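Local structure of extracellular solute-binding protein, family 1 (Bifidobacterium longum subsp. infantis ATCC 15697, 3OMB) at residues 513-516 / 517-521; 487-490 / 491-495; 377-380 / 381-384. The protein probably captures an extracellular solute, perhaps a carbohydrate, for uptake by an ABC transporter, and carries a bound magnesium ion. One frame throughout, in Å; residues are numbered along the deposited sequence.

In the fold
Contacts 1 and 2 are neighbours in the run of C-terminal helices, whereas contact 3 lies on the far side of the chain's centre. Contact 2 (487-490 / 491-495) turns the chain into helix 490-500; after helix 503-516, contact 1 (513-516 / 517-521) turns it into helix 519-534. Their centres are 14 Å apart, and they touch where L514 CD2 packs on T490 OG1 at 3.4 Å. The centre of contact 3 (377-380 / 381-384) is 45 Å from that of contact 1 and 42 Å from that of contact 2, a spread consistent with the two-lobed fold of solute-binding proteins. All three lie away from the magnesium site formed by D199, N201, N203, Q205, D207 and E208.

Contact 1 (513-516 / 517-521); sequences QLDS and IGLQE
The flat ends of D515 and Q520 are stacked, their carboxylate and amide planes only 19° apart, although the two side chains cross obliquely. The bend of Q520 at its second torsion (chi2 -102°) folds the amide over the carboxylate, and CG of Q520 comes within 3.4 Å of OD1 of D515. A water joins the backbones of the same two residues: it donates to D515 O at 2.6 Å and accepts from Q520 N at 2.9 Å. CB of L519 points toward the preceding helix, and its CD2 lies 4.1 Å from CB of L514; both leucines also touch T260, and L519 reaches I486 of helix 473-486. Between these groups the chain passes from helix 503-516 to helix 519-534 with part of a Schellman motif. Present are the i+5 to i (6→1) bond from L519 N to L514 O (3.2 Å) and the positive phi of G518 (114°), where a CB would jam against the preceding carbonyl oxygen; the 5→2 bond from G518 N to D515 O is not made, and the water takes D515 O instead. G518 is also the N-cap of the second helix. I517 N donates to the same L514 O at 3.3 Å, from the opposite face of the carbonyl plane to L519 N. I517 CG1 packs back on the first helix, 3.2 Å from Q513 O, to which S516 OG donates at 2.9 Å.

Contact 2 (487-490 / 491-495); sequences FNTT and MQKTA
T489 and K493 lie side by side along the first turn of helix 490-500, where the chain leaves helix 473-486 through a short corner and T489 takes the N-cap position. The cap is not a classical one, because the T489 side chain makes no capping bond. Among the backbone hydrogen bonds, K493 N donates to T489 O at 2.8 Å, and T494 N donates to T490 O at 2.9 Å. A side-chain bond adds to the second of these. T494 OG1 stands beside its own backbone N (chi1 -65°), a position from which it turns back along the helix and donates to T490 O at 2.8 Å. The carbonyl oxygen is therefore gripped twice by one residue, from opposite faces of its plane, with the hydroxyl 38° out of that plane. The same hydroxyl also bonds to Y264 OH, while T490 OG1 bonds to I486 O at the end of the preceding helix. Van der Waals contact follows the K493 methylenes, which point the same way as the T489 side chain: CG is 3.2 Å from T489 O, and CD 4.0 Å from T489 OG1. Apolar packing closes the buried side, where F487 and M491, present as selenomethionine, meet beside L259 and F221. The M491 chain bends at its second torsion (chi2 -60°), and its CE stops 3.3 Å from CE1 of the F487 ring.

Contact 3 (377-380 / 381-384); sequences KYSV and QQFL
The Y378 ring and the Q381 amide run side by side along helix 376-384, their planes 20° apart, with NE2 of Q381 3.9 Å from CD1 of Y378. One face of the ring is covered by K377, whose CG sits over the ring centre, 4.0 Å above the plane. Within this helix the pair is an i to i+3 contact on the side that meets helix 59-68: Y378 touches L64 and D63, its OH bonds to D67, and Q381 rests on W60. The Q381 chain is extended beyond CG and brings the amide back to the preceding turn, where NE2 donates to K377 O at 3.2 Å. That oxygen lies almost in the amide plane, yet NE2 stands 57° out of the carbonyl plane. Q381 N also bonds weakly to K377 O, at 3.5 Å, and NE2 comes 3.6 Å from K377 CG, while OE1 accepts from F387 N beyond the helix end. A leucine in place of Q381 has no amide, which would probably leave K377 O with just the weak bond from the backbone N and F387 N without this acceptor, tying the last turn less firmly to the chain that follows. Q382 repeats the backward reach one residue on: its N bonds to Y378 O at 3.0 Å, but its NE2 bonds to that oxygen only weakly and has V423 O as its stronger partner. On another flank V380 and L384 both pack on I391 of strand 391-395, and L384 N donates to V380 O at 2.9 Å.

Contact 1 (513-516 / 517-521)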
# COMPACT_ATOMS: atom_id res chain seq x y z
N GLN A 513 24.29 -5.43 17.58
CA GLN A 513 24.42 -6.36 16.46
C GLN A 513 23.82 -5.80 15.16
O GLN A 513 24.41 -5.96 14.09
CB GLN A 513 23.80 -7.71 16.80
CG GLN A 513 23.79 -8.69 15.64
CD GLN A 513 25.18 -9.11 15.21
OE1 GLN A 513 26.19 -8.62 15.72
NE2 GLN A 513 25.26 -10.04 14.26
N LEU A 514 22.66 -5.16 15.25
CA LEU A 514 22.07 -4.48 14.08
C LEU A 514 22.95 -3.35 13.57
O LEU A 514 23.15 -3.20 12.37
CB LEU A 514 20.64 -3.98 14.35
CG LEU A 514 19.48 -4.98 14.48
CD1 LEU A 514 18.16 -4.22 14.50
CD2 LEU A 514 19.48 -6.02 13.35
N ASP A 515 23.52 -2.57 14.49
CA ASP A 515 24.40 -1.45 14.12
C ASP A 515 25.72 -1.94 13.53
O ASP A 515 26.36 -1.24 12.73
CB ASP A 515 24.65 -0.54 15.32
CG ASP A 515 23.41 0.25 15.72
OD1 ASP A 515 22.47 0.37 14.91
OD2 ASP A 515 23.36 0.75 16.86
N SER A 516 26.12 -3.14 13.92
CA SER A 516 27.39 -3.71 13.47
C SER A 516 27.28 -4.29 12.06
O SER A 516 28.29 -4.56 11.41
CB SER A 516 27.87 -4.81 14.42
OG SER A 516 27.30 -6.06 14.03
N ILE A 517 26.05 -4.52 11.60
CA ILE A 517 25.89 -5.14 10.27
C ILE A 517 25.26 -4.19 9.26
O ILE A 517 24.74 -4.63 8.22
CB ILE A 517 25.11 -6.43 10.35
CG1 ILE A 517 23.73 -6.16 10.97
CG2 ILE A 517 25.94 -7.50 11.12
CD1 ILE A 517 22.83 -7.37 10.98
N GLY A 518 25.28 -2.90 9.59
CA GLY A 518 24.95 -1.84 8.63
C GLY A 518 23.73 -0.99 8.84
O GLY A 518 23.45 -0.15 8.00
N LEU A 519 23.00 -1.17 9.95
CA LEU A 519 21.78 -0.40 10.20
C LEU A 519 22.00 1.11 10.17
O LEU A 519 21.20 1.86 9.60
CB LEU A 519 21.09 -0.80 11.50
CG LEU A 519 19.79 -0.02 11.72
CD1 LEU A 519 18.77 -0.28 10.58
CD2 LEU A 519 19.17 -0.35 13.03
N GLN A 520 23.09 1.56 10.78
CA GLN A 520 23.40 2.98 10.85
C GLN A 520 23.79 3.52 9.49
O GLN A 520 23.56 4.69 9.21
CB GLN A 520 24.54 3.21 11.80
CG GLN A 520 24.35 2.55 13.12
CD GLN A 520 23.92 3.53 14.14
OE1 GLN A 520 22.76 3.92 14.17
NE2 GLN A 520 24.85 3.95 15.00
N GLU A 521 24.38 2.67 8.67
CA GLU A 521 24.68 3.03 7.28
C GLU A 521 23.41 3.25 6.48
O GLU A 521 23.29 4.23 5.76
CB GLU A 521 25.54 1.96 6.61
CG GLU A 521 25.95 2.34 5.21
CD GLU A 521 26.74 1.25 4.54
OE1 GLU A 521 26.29 0.07 4.57
OE2 GLU A 521 27.81 1.56 3.99
O HOH W 1 25.80 0.49 10.83

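Contact 2 (487-490 / 491-495)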
# COMPACT_ATOMS: atom_id res chain seq x y z
N PHE A 487 17.21 -7.99 8.28
CA PHE A 487 16.08 -8.87 8.39
C PHE A 487 16.48 -10.37 8.27
O PHE A 487 15.70 -11.19 7.82
CB PHE A 487 15.00 -8.43 7.40
CG PHE A 487 14.46 -7.05 7.68
CD1 PHE A 487 13.50 -6.85 8.65
CD2 PHE A 487 14.94 -5.95 6.99
CE1 PHE A 487 13.00 -5.58 8.93
CE2 PHE A 487 14.45 -4.67 7.27
CZ PHE A 487 13.48 -4.49 8.23
N ASN A 488 17.70 -10.70 8.68
CA ASN A 488 18.11 -12.10 8.85
C ASN A 488 17.41 -12.72 10.06
O ASN A 488 16.81 -13.80 9.93
CB ASN A 488 19.65 -12.21 8.98
CG ASN A 488 20.15 -13.66 9.10
OD1 ASN A 488 19.62 -14.57 8.46
ND2 ASN A 488 21.19 -13.86 9.91
N THR A 489 17.45 -12.05 11.22
CA THR A 489 16.84 -12.57 12.46
C THR A 489 15.91 -11.59 13.22
O THR A 489 15.32 -11.98 14.23
CB THR A 489 17.90 -13.09 13.49
OG1 THR A 489 18.72 -12.00 13.94
CG2 THR A 489 18.79 -14.23 12.91
N THR A 490 15.79 -10.35 12.74
CA THR A 490 14.99 -9.33 13.43
C THR A 490 13.51 -9.70 13.62
O THR A 490 12.99 -9.56 14.73
CB THR A 490 15.16 -7.94 12.80
OG1 THR A 490 16.54 -7.58 12.83
CG2 THR A 490 14.37 -6.87 13.58
N MSE A 491 12.82 -10.15 12.57
CA MSE A 491 11.40 -10.51 12.74
C MSE A 491 11.25 -11.73 13.64
O MSE A 491 10.36 -11.79 14.46
CB MSE A 491 10.73 -10.80 11.40
CG MSE A 491 10.78 -9.63 10.46
SE MSE A 491 9.89 -8.07 11.19
CE MSE A 491 10.13 -6.96 9.58
N GLN A 492 12.16 -12.69 13.48
CA GLN A 492 12.13 -13.91 14.25
C GLN A 492 12.30 -13.56 15.73
O GLN A 492 11.53 -14.01 16.56
CB GLN A 492 13.24 -14.85 13.76
CG GLN A 492 13.07 -15.35 12.29
CD GLN A 492 13.02 -14.23 11.21
OE1 GLN A 492 13.84 -13.31 11.19
NE2 GLN A 492 12.02 -14.33 10.30
N LYS A 493 13.30 -12.74 16.05
CA LYS A 493 13.55 -12.31 17.42
C LYS A 493 12.40 -11.48 17.97
O LYS A 493 12.04 -11.61 19.14
CB LYS A 493 14.86 -11.51 17.50
CG LYS A 493 16.10 -12.38 17.34
CD LYS A 493 17.41 -11.69 17.72
CE LYS A 493 17.53 -11.44 19.25
NZ LYS A 493 17.09 -12.58 20.13
N THR A 494 11.84 -10.60 17.13
CA THR A 494 10.68 -9.78 17.50
C THR A 494 9.50 -10.67 17.91
O THR A 494 8.90 -10.47 18.97
CB THR A 494 10.27 -8.79 16.37
OG1 THR A 494 11.32 -7.82 16.16
CG2 THR A 494 9.00 -8.00 16.74
N ALA A 495 9.18 -11.66 17.07
CA ALA A 495 8.07 -12.58 17.34
C ALA A 495 8.32 -13.35 18.64
O ALA A 495 7.41 -13.52 19.45
CB ALA A 495 7.90 -13.56 16.21

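Contact 3 (377-380 / 381-384)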
# COMPACT_ATOMS: atom_id res chain seq x y z
N LYS A 377 -10.99 9.58 -19.52
CA LYS A 377 -11.74 8.53 -20.17
C LYS A 377 -11.09 7.17 -19.99
O LYS A 377 -11.76 6.20 -19.62
CB LYS A 377 -11.94 8.85 -21.66
CG LYS A 377 -12.47 7.67 -22.47
CD LYS A 377 -13.35 8.14 -23.62
CE LYS A 377 -12.56 8.25 -24.88
NZ LYS A 377 -13.39 8.83 -25.97
N TYR A 378 -9.80 7.08 -20.25
CA TYR A 378 -9.15 5.79 -20.14
C TYR A 378 -8.69 5.47 -18.73
O TYR A 378 -8.57 4.32 -18.38
CB TYR A 378 -8.08 5.58 -21.23
CG TYR A 378 -8.74 5.57 -22.59
CD1 TYR A 378 -9.59 4.52 -22.94
CD2 TYR A 378 -8.57 6.62 -23.49
CE1 TYR A 378 -10.24 4.50 -24.17
CE2 TYR A 378 -9.20 6.61 -24.74
CZ TYR A 378 -10.04 5.54 -25.06
OH TYR A 378 -10.70 5.50 -26.26
N SER A 379 -8.49 6.48 -17.89
CA SER A 379 -8.05 6.20 -16.52
C SER A 379 -9.19 5.60 -15.71
O SER A 379 -8.98 4.62 -14.99
CB SER A 379 -7.45 7.43 -15.85
OG SER A 379 -6.18 7.74 -16.44
N VAL A 380 -10.37 6.18 -15.85
CA VAL A 380 -11.57 5.66 -15.19
C VAL A 380 -11.94 4.24 -15.65
O VAL A 380 -12.31 3.39 -14.84
CB VAL A 380 -12.76 6.62 -15.37
CG1 VAL A 380 -14.02 5.99 -14.85
CG2 VAL A 380 -12.49 7.96 -14.63
N GLN A 381 -11.84 4.00 -16.96
CA GLN A 381 -12.15 2.68 -17.52
C GLN A 381 -11.13 1.61 -17.13
O GLN A 381 -11.52 0.46 -16.85
CB GLN A 381 -12.34 2.76 -19.04
CG GLN A 381 -13.63 3.43 -19.42
CD GLN A 381 -13.91 3.38 -20.90
OE1 GLN A 381 -14.73 2.59 -21.36
NE2 GLN A 381 -13.23 4.24 -21.66
N GLN A 382 -9.85 1.96 -17.11
CA GLN A 382 -8.85 1.07 -16.55
C GLN A 382 -9.24 0.71 -15.12
O GLN A 382 -9.14 -0.45 -14.70
CB GLN A 382 -7.49 1.75 -16.51
CG GLN A 382 -6.72 1.80 -17.81
CD GLN A 382 -5.36 2.39 -17.56
OE1 GLN A 382 -4.45 1.72 -17.04
NE2 GLN A 382 -5.20 3.66 -17.90
N PHE A 383 -9.65 1.70 -14.35
CA PHE A 383 -9.92 1.47 -12.94
C PHE A 383 -11.15 0.59 -12.71
O PHE A 383 -11.10 -0.39 -11.96
CB PHE A 383 -10.10 2.81 -12.23
CG PHE A 383 -10.10 2.71 -10.73
CD1 PHE A 383 -9.14 1.94 -10.07
CD2 PHE A 383 -11.04 3.40 -9.98
CE1 PHE A 383 -9.11 1.85 -8.66
CE2 PHE A 383 -11.03 3.32 -8.58
CZ PHE A 383 -10.06 2.53 -7.92
N LEU A 384 -12.25 0.93 -13.37
CA LEU A 384 -13.55 0.34 -13.05
C LEU A 384 -14.22 -0.40 -14.21
O LEU A 384 -15.39 -0.82 -14.09
CB LEU A 384 -14.47 1.41 -12.44
CG LEU A 384 -14.12 1.84 -11.00
CD1 LEU A 384 -14.73 3.19 -10.64
CD2 LEU A 384 -14.56 0.77 -9.96